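Local coordinates for (S)-2-haloacid dehalogenase IVA (Burkholderia cepacia, PDB 2NO4), which catalyses the hydrolytic dehalogenation of small (S)-2-haloalkanoic acids, inverting the configuration to give (R)-2-hydroxyalkanoic acids, at residues D20-L25 / I126-N131; L26-A31 / K102-Y107; C182-N187 / V202-Q207. All coordinates share one frame; numbering follows the deposited sequence.

Overall arrangement
The three contacts gather round the C-terminal end of a HAD-type parallel sheet. Contact 1 joins the loop after strand 16-19 to the end of strand 123-128 at the catalytic centre. Contact 2 is nested within the loop it closes, where the chain leaves the core for a mainly helical insert and returns; their centres lie about 11 Å apart. Contact 3 comes later in sequence and joins strands 181-185 and 200-204 of the same sheet, about 12 Å from contact 1 and 16 Å from contact 2. All three touch one another: Leu25 runs into contact 2, Thr24 reaches Ser186 and Arg206, and Tyr107 meets Arg206. The nucleophile loop is thus tied to both the cap linkers and the sheet.

Contact 1 of 3, residues D20-L25 / I126-N131; sequences DAYGTL and ILSNGN. With SO4 (sulfate ion), chain H; SO4 (sulfate ion), chain I.
Ala21 and Ser128 meet in the active site of this HAD-superfamily hydrolase, where the loop bearing the nucleophile Asp20 and the end of strand 126-128 share a pocket for the (S)-2-haloacid. A sulfate, probably from the crystallisation liquor, marks that pocket. Three donors converge on its O1: the backbone N atoms of Ala21 and Tyr22, the latter nearly straight at 170°, and Ser128 OG at 2.8 Å. Asn129 N takes sulfate O3 at 2.8 Å. All four residues bind substrate, so the anion probably occupies part of the substrate's place.

Ser128 swings its hydroxyl to the side away from its own N (chi1 -179°), where it meets the sulfate and also accepts from Gly130 N at 2.9 Å, an ST turn that fixes the hydroxyl. The same OG lies near the plane of the Tyr22 ring, 3.7 Å from CD2, at its edge, while Gly130 CA approaches CE2 obliquely at 4.0 Å. Deeper in, the contact turns apolar: Ala21 CB faces Ile126 CG2 at 3.9 Å, and the branch ends Leu25 CD1 and Ile126 CD1 touch at 3.7 Å. Thr24 OG1 donates to Asp20 OD2 at 2.6 Å, on the anti side of the carboxylate, and so helps to orient it; Lys161 forms a salt bridge with OD1 and also bonds the sulfate.

Helix 132-141 covers Ala21, Tyr22, Ile126 and Ser128, whereas Leu127 packs on helix 164-174. Strand 123-128 itself lies between strands 16-19 and 150-153 of the parallel sheet.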
# COMPACT_ATOMS: atom_id res chain seq x y z
N ASP B 20 15.41 8.13 -6.27
CA ASP B 20 14.88 6.87 -5.78
C ASP B 20 15.77 5.72 -6.24
O ASP B 20 16.44 5.81 -7.28
CB ASP B 20 13.44 6.73 -6.32
CG ASP B 20 12.81 5.42 -5.96
OD1 ASP B 20 12.41 5.29 -4.80
OD2 ASP B 20 12.69 4.53 -6.85
N ALA B 21 15.86 4.65 -5.45
CA ALA B 21 16.65 3.49 -5.85
C ALA B 21 15.81 2.37 -6.49
O ALA B 21 15.95 2.10 -7.68
CB ALA B 21 17.47 2.97 -4.69
N TYR B 22 14.93 1.75 -5.70
CA TYR B 22 14.24 0.52 -6.09
C TYR B 22 13.09 0.85 -7.03
O TYR B 22 12.06 1.40 -6.61
CB TYR B 22 13.74 -0.24 -4.83
CG TYR B 22 14.92 -0.79 -4.05
CD1 TYR B 22 15.62 -1.92 -4.52
CD2 TYR B 22 15.40 -0.14 -2.91
CE1 TYR B 22 16.73 -2.44 -3.83
CE2 TYR B 22 16.52 -0.62 -2.22
CZ TYR B 22 17.19 -1.76 -2.69
OH TYR B 22 18.29 -2.26 -2.01
N GLY B 23 13.30 0.55 -8.30
CA GLY B 23 12.30 0.88 -9.35
C GLY B 23 12.76 1.96 -10.31
O GLY B 23 12.26 2.06 -11.43
N THR B 24 13.75 2.75 -9.88
CA THR B 24 14.25 3.90 -10.65
C THR B 24 15.65 3.64 -11.18
O THR B 24 15.87 3.67 -12.40
CB THR B 24 14.20 5.16 -9.78
OG1 THR B 24 12.86 5.33 -9.30
CG2 THR B 24 14.62 6.46 -10.57
N LEU B 25 16.60 3.40 -10.27
CA LEU B 25 17.97 3.07 -10.65
C LEU B 25 18.17 1.56 -10.73
O LEU B 25 18.94 1.10 -11.54
CB LEU B 25 18.99 3.65 -9.66
CG LEU B 25 19.02 5.19 -9.58
CD1 LEU B 25 20.02 5.68 -8.53
CD2 LEU B 25 19.28 5.85 -10.96
N ILE B 126 21.24 9.34 -3.55
CA ILE B 126 20.07 8.45 -3.48
C ILE B 126 19.31 8.77 -2.16
O ILE B 126 19.93 9.07 -1.12
CB ILE B 126 20.50 6.96 -3.57
CG1 ILE B 126 20.87 6.60 -5.02
CG2 ILE B 126 19.39 5.99 -3.02
CD1 ILE B 126 21.48 5.23 -5.18
N LEU B 127 17.97 8.76 -2.23
CA LEU B 127 17.12 8.76 -1.03
C LEU B 127 16.17 7.54 -1.16
O LEU B 127 15.32 7.47 -2.09
CB LEU B 127 16.34 10.08 -0.91
CG LEU B 127 15.36 10.14 0.28
CD1 LEU B 127 16.19 10.14 1.62
CD2 LEU B 127 14.38 11.32 0.17
N SER B 128 16.36 6.57 -0.27
CA SER B 128 15.74 5.25 -0.43
C SER B 128 15.11 4.73 0.86
O SER B 128 15.65 4.94 1.96
CB SER B 128 16.82 4.24 -0.88
OG SER B 128 16.24 2.94 -1.06
N ASN B 129 14.00 4.00 0.73
CA ASN B 129 13.52 3.16 1.85
C ASN B 129 14.50 2.07 2.28
O ASN B 129 14.40 1.58 3.40
CB ASN B 129 12.20 2.45 1.47
CG ASN B 129 11.04 3.40 1.32
OD1 ASN B 129 10.92 4.41 2.04
ND2 ASN B 129 10.12 3.07 0.39
N GLY B 130 15.39 1.64 1.38
CA GLY B 130 16.26 0.50 1.62
C GLY B 130 17.26 0.89 2.72
O GLY B 130 17.74 2.02 2.75
N ASN B 131 17.50 -0.03 3.64
CA ASN B 131 18.54 0.12 4.67
C ASN B 131 19.93 -0.02 4.04
O ASN B 131 20.07 -0.62 2.94
CB ASN B 131 18.32 -0.89 5.81
CG ASN B 131 18.27 -2.35 5.32
OD1 ASN B 131 17.27 -2.77 4.73
ND2 ASN B 131 19.33 -3.14 5.62
S SO4 H . 13.09 3.14 -2.62
O1 SO4 H . 14.41 3.20 -3.21
O2 SO4 H . 12.90 1.90 -1.88
O3 SO4 H . 12.80 4.30 -1.80
O4 SO4 H . 12.19 3.13 -3.77
S SO4 I . 22.17 -1.65 8.19
O1 SO4 I . 23.53 -2.19 8.12
O2 SO4 I . 21.45 -2.34 9.28
O3 SO4 I . 22.26 -0.20 8.48
O4 SO4 I . 21.50 -1.91 6.90

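Contact 2 of 3, residues L26-A31 / K102-Y107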
# COMPACT_ATOMS: atom_id res chain seq x y z
N LEU B 26 17.44 0.83 -9.88
CA LEU B 26 17.53 -0.63 -9.75
C LEU B 26 16.22 -1.26 -10.20
O LEU B 26 15.14 -0.80 -9.84
CB LEU B 26 17.80 -1.02 -8.29
CG LEU B 26 19.10 -0.47 -7.70
CD1 LEU B 26 19.26 -0.85 -6.22
CD2 LEU B 26 20.27 -1.03 -8.54
N ASP B 27 16.34 -2.33 -10.96
CA ASP B 27 15.19 -2.97 -11.60
C ASP B 27 14.55 -4.02 -10.67
O ASP B 27 15.07 -5.12 -10.56
CB ASP B 27 15.67 -3.60 -12.91
CG ASP B 27 14.56 -4.12 -13.75
OD1 ASP B 27 13.45 -4.40 -13.23
OD2 ASP B 27 14.81 -4.25 -14.95
N VAL B 28 13.47 -3.67 -9.99
CA VAL B 28 12.89 -4.60 -8.99
C VAL B 28 12.45 -5.97 -9.63
O VAL B 28 12.50 -7.02 -8.95
CB VAL B 28 11.78 -3.96 -8.04
CG1 VAL B 28 12.35 -2.80 -7.20
CG2 VAL B 28 10.51 -3.49 -8.79
N HIS B 29 12.10 -5.95 -10.92
CA HIS B 29 11.72 -7.16 -11.69
C HIS B 29 12.82 -8.23 -11.91
O HIS B 29 12.52 -9.39 -12.08
CB HIS B 29 11.13 -6.78 -13.05
CG HIS B 29 10.19 -5.62 -12.99
ND1 HIS B 29 10.51 -4.39 -13.52
CD2 HIS B 29 8.94 -5.49 -12.48
CE1 HIS B 29 9.50 -3.55 -13.34
NE2 HIS B 29 8.54 -4.19 -12.69
N SER B 30 14.08 -7.83 -11.89
CA SER B 30 15.19 -8.74 -12.14
C SER B 30 15.36 -9.86 -11.09
O SER B 30 15.91 -10.94 -11.41
CB SER B 30 16.51 -7.96 -12.30
OG SER B 30 16.85 -7.28 -11.10
N ALA B 31 14.92 -9.63 -9.83
CA ALA B 31 15.12 -10.66 -8.80
C ALA B 31 14.36 -11.94 -9.20
O ALA B 31 14.97 -13.05 -9.23
CB ALA B 31 14.76 -10.17 -7.37
N LYS B 102 19.53 -8.70 -3.27
CA LYS B 102 20.64 -8.03 -2.62
C LYS B 102 21.53 -7.42 -3.68
O LYS B 102 22.17 -6.41 -3.44
CB LYS B 102 21.42 -9.01 -1.72
CG LYS B 102 22.12 -8.31 -0.59
CD LYS B 102 22.69 -9.26 0.44
CE LYS B 102 23.70 -8.47 1.26
NZ LYS B 102 24.38 -9.26 2.33
N GLU B 103 21.54 -8.02 -4.87
CA GLU B 103 22.28 -7.49 -6.01
C GLU B 103 21.42 -7.27 -7.28
O GLU B 103 21.73 -7.77 -8.37
CB GLU B 103 23.51 -8.34 -6.26
CG GLU B 103 24.39 -8.37 -4.97
CD GLU B 103 25.80 -8.95 -5.15
OE1 GLU B 103 26.12 -9.51 -6.25
OE2 GLU B 103 26.57 -8.82 -4.17
N LEU B 104 20.33 -6.52 -7.10
CA LEU B 104 19.44 -6.12 -8.20
C LEU B 104 20.19 -5.40 -9.31
O LEU B 104 20.99 -4.52 -9.03
CB LEU B 104 18.37 -5.14 -7.70
CG LEU B 104 17.08 -5.54 -7.05
CD1 LEU B 104 16.19 -4.31 -7.13
CD2 LEU B 104 16.37 -6.77 -7.71
N SER B 105 19.89 -5.79 -10.55
CA SER B 105 20.37 -5.12 -11.77
C SER B 105 20.00 -3.65 -11.79
O SER B 105 18.85 -3.27 -11.46
CB SER B 105 19.70 -5.75 -13.01
OG SER B 105 19.90 -7.14 -13.02
N ALA B 106 20.97 -2.84 -12.20
CA ALA B 106 20.73 -1.44 -12.56
C ALA B 106 20.05 -1.40 -13.92
O ALA B 106 20.35 -2.24 -14.79
CB ALA B 106 22.02 -0.65 -12.59
N TYR B 107 19.16 -0.43 -14.10
CA TYR B 107 18.69 -0.09 -15.44
C TYR B 107 19.87 0.32 -16.31
O TYR B 107 20.84 0.89 -15.82
CB TYR B 107 17.60 1.01 -15.40
CG TYR B 107 16.27 0.47 -14.98
CD1 TYR B 107 15.43 -0.18 -15.91
CD2 TYR B 107 15.87 0.53 -13.64
CE1 TYR B 107 14.21 -0.71 -15.51
CE2 TYR B 107 14.67 0.01 -13.25
CZ TYR B 107 13.85 -0.61 -14.19
OH TYR B 107 12.65 -1.13 -13.78
O HOH W 1 11.64 -2.03 -11.32
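Tyr107 and Asp27 owe their meeting to two torsions: that of the tyrosine, whose CG lies beside its own backbone N (chi1 -77°), turns the ring toward Asp27, and that of the aspartate, whose CG points away from its backbone N (chi1 -172°), sets the carboxylate over the phenol. The two planes are only 9° apart, so the groups stack, and Asp27 CB sits above the ring face, 4.0 Å from its centroid, in a CH-pi contact. Arg206 makes a cation-pi contact on the opposite face, so the ring lies between Asp27 and Arg206, whose positive charge may offset the negative charge of the carboxylate. Water 1 ties the phenol to the backbone, lying 2.8 Å from Tyr107 OH while accepting from Val28 N.

The backbones are joined by a single bridge at Leu26 and Ala106, with a short, straight bond from Asp27 N to Ser105 O (2.7 Å). Beside it Leu104 supplies most of the apolar contact, its two methyls dividing the work. Its CD1 packs on Leu26 CB at 3.8 Å and against Val28 CG1, while CD2 reaches Ala31 CB at 3.8 Å.

Asp27 also organises the turn that follows, a type I beta turn to Ser30: OD1 accepts weakly from His29 N as a capping bond, and the carbonyl O takes both Ser30 N and Ser30 OG, the latter in its plane at 2.9 Å. Ser30 OG in turn receives a weak bond from Ser105 N at 3.4 Å.

Two linkers joined by a single bridge, with a largely helical insert of some seventy residues between them, are typical of HAD enzymes carrying a cap domain inserted after the nucleophile loop; Tyr22 and Arg51 of the substrate site border Leu104 and Val28 respectively.

Contact 3 of 3, residues C182-N187 / V202-Q207. With SO4 (sulfate ion), chain L.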
# COMPACT_ATOMS: atom_id res chain seq x y z
N CYS B 182 16.13 18.50 -7.64
CA CYS B 182 15.43 17.72 -8.65
C CYS B 182 15.29 16.26 -8.15
O CYS B 182 16.27 15.52 -7.99
CB CYS B 182 16.15 17.77 -10.00
SG CYS B 182 15.26 16.84 -11.29
N PHE B 183 14.06 15.87 -7.90
CA PHE B 183 13.79 14.56 -7.33
C PHE B 183 13.31 13.61 -8.42
O PHE B 183 12.31 13.88 -9.08
CB PHE B 183 12.75 14.61 -6.20
CG PHE B 183 12.56 13.25 -5.49
CD1 PHE B 183 13.46 12.86 -4.51
CD2 PHE B 183 11.52 12.38 -5.85
CE1 PHE B 183 13.34 11.61 -3.85
CE2 PHE B 183 11.37 11.13 -5.18
CZ PHE B 183 12.28 10.76 -4.18
N VAL B 184 14.02 12.49 -8.58
CA VAL B 184 13.76 11.58 -9.71
C VAL B 184 13.27 10.19 -9.25
O VAL B 184 13.94 9.53 -8.48
CB VAL B 184 15.02 11.40 -10.62
CG1 VAL B 184 14.71 10.47 -11.79
CG2 VAL B 184 15.52 12.78 -11.13
N SER B 185 12.11 9.77 -9.74
CA SER B 185 11.57 8.45 -9.32
C SER B 185 10.66 7.85 -10.40
O SER B 185 10.02 8.58 -11.16
CB SER B 185 10.81 8.58 -7.97
OG SER B 185 10.38 7.30 -7.50
N SER B 186 10.59 6.52 -10.44
CA SER B 186 9.54 5.81 -11.19
C SER B 186 8.29 5.53 -10.37
O SER B 186 7.29 5.04 -10.91
CB SER B 186 10.08 4.49 -11.73
OG SER B 186 11.12 4.74 -12.66
N ASN B 187 8.36 5.77 -9.06
CA ASN B 187 7.23 5.41 -8.18
C ASN B 187 6.34 6.60 -7.95
O ASN B 187 6.77 7.56 -7.35
CB ASN B 187 7.77 4.88 -6.84
CG ASN B 187 8.67 3.66 -7.04
OD1 ASN B 187 8.31 2.74 -7.77
ND2 ASN B 187 9.85 3.68 -6.45
N VAL B 202 10.56 14.71 -11.17
CA VAL B 202 10.66 14.16 -12.51
C VAL B 202 10.38 12.67 -12.44
O VAL B 202 11.08 11.91 -11.75
CB VAL B 202 12.05 14.39 -13.10
CG1 VAL B 202 12.18 13.67 -14.49
CG2 VAL B 202 12.36 15.89 -13.16
N ARG B 203 9.32 12.28 -13.13
CA ARG B 203 8.97 10.86 -13.25
C ARG B 203 9.73 10.18 -14.41
O ARG B 203 9.76 10.71 -15.53
CB ARG B 203 7.47 10.72 -13.49
CG ARG B 203 7.12 9.28 -13.73
CD ARG B 203 5.78 8.95 -13.34
NE ARG B 203 5.58 7.50 -13.38
CZ ARG B 203 4.39 6.94 -13.23
NH1 ARG B 203 3.32 7.69 -13.07
NH2 ARG B 203 4.28 5.62 -13.29
N ILE B 204 10.34 9.03 -14.13
CA ILE B 204 10.77 8.09 -15.17
C ILE B 204 9.61 7.11 -15.38
O ILE B 204 9.34 6.27 -14.51
CB ILE B 204 12.06 7.32 -14.82
CG1 ILE B 204 13.11 8.25 -14.18
CG2 ILE B 204 12.64 6.62 -16.07
CD1 ILE B 204 13.60 9.38 -15.06
N ASN B 205 8.89 7.28 -16.49
CA ASN B 205 7.73 6.47 -16.83
C ASN B 205 8.12 5.67 -18.06
O ASN B 205 7.94 6.10 -19.21
CB ASN B 205 6.51 7.37 -17.05
CG ASN B 205 5.21 6.58 -17.10
OD1 ASN B 205 5.20 5.35 -17.27
ND2 ASN B 205 4.10 7.30 -16.99
N ARG B 206 8.73 4.51 -17.81
CA ARG B 206 9.29 3.69 -18.90
C ARG B 206 8.21 3.10 -19.82
O ARG B 206 8.42 3.02 -21.02
CB ARG B 206 10.14 2.58 -18.31
CG ARG B 206 11.47 3.09 -17.79
CD ARG B 206 12.32 1.98 -17.24
NE ARG B 206 13.52 2.63 -16.71
CZ ARG B 206 13.68 3.02 -15.45
NH1 ARG B 206 12.72 2.83 -14.54
NH2 ARG B 206 14.80 3.65 -15.12
N GLN B 207 7.07 2.70 -19.26
CA GLN B 207 6.06 2.02 -20.05
C GLN B 207 4.86 2.91 -20.37
O GLN B 207 3.92 2.50 -21.00
CB GLN B 207 5.60 0.75 -19.32
CG GLN B 207 6.68 -0.32 -19.14
CD GLN B 207 6.18 -1.48 -18.28
OE1 GLN B 207 5.80 -2.53 -18.81
NE2 GLN B 207 6.17 -1.29 -16.95
S SO4 L . 16.63 3.37 -18.53
O1 SO4 L . 18.00 3.04 -18.07
O2 SO4 L . 15.72 2.20 -18.57
O3 SO4 L . 16.14 4.40 -17.65
O4 SO4 L . 16.65 3.80 -19.92
O HOH W 2 6.85 4.76 -13.63
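Strands 182-185 and 202-204 run parallel, their axes 5.0 Å apart and inclined by 20°, with Val202 N bonded to Phe183 O at 2.8 Å, Ser185 N to Val202 O, and Ile204 N to Ser185 O from above the carbonyl plane. They are the two strands of a beta-alpha-beta unit whose connecting helix is 188-197. On one side of the sheet Cys182 SG touches Val202 CG2 at 3.6 Å, and Val184 CG1 meets Ile204 CD1 at 3.6 Å; helix 228-232 packs on Cys182, Val184 and Val202, and Ile204 touches Val222 of strand 220-222.

Past the strand ends the contact becomes polar. The Ser186 hydroxyl, beside its backbone N (chi1 -64°), donates to Ile204 O at 3.0 Å, tilted 26° from the carbonyl plane. Water 2 joins the same carbonyl to Ser186 O by donating to both, and accepts from Arg203 NH2 at 2.7 Å while lying in the guanidinium plane. Arg206 lays one guanidinium face over Ile204 CG2. Its edge grips a sulfate, probably from the crystallisation liquor, with NE giving O2 a bond of 2.9 Å and NH2 bonding O3.

Ser185 OG accepts from Asn187 N at 3.0 Å, an ST turn, and also pairs with Asp190. Where the strands part, then, a hydroxyl and a water held by Arg203 satisfy the carbonyls. Ser186 N bonds Thr24 OG1 and Arg206 NH2 bonds Thr24 O, so they probably help to position Thr24, which donates to Asp20: a second shell consistent with the catalytic importance inferred for residues 185-190.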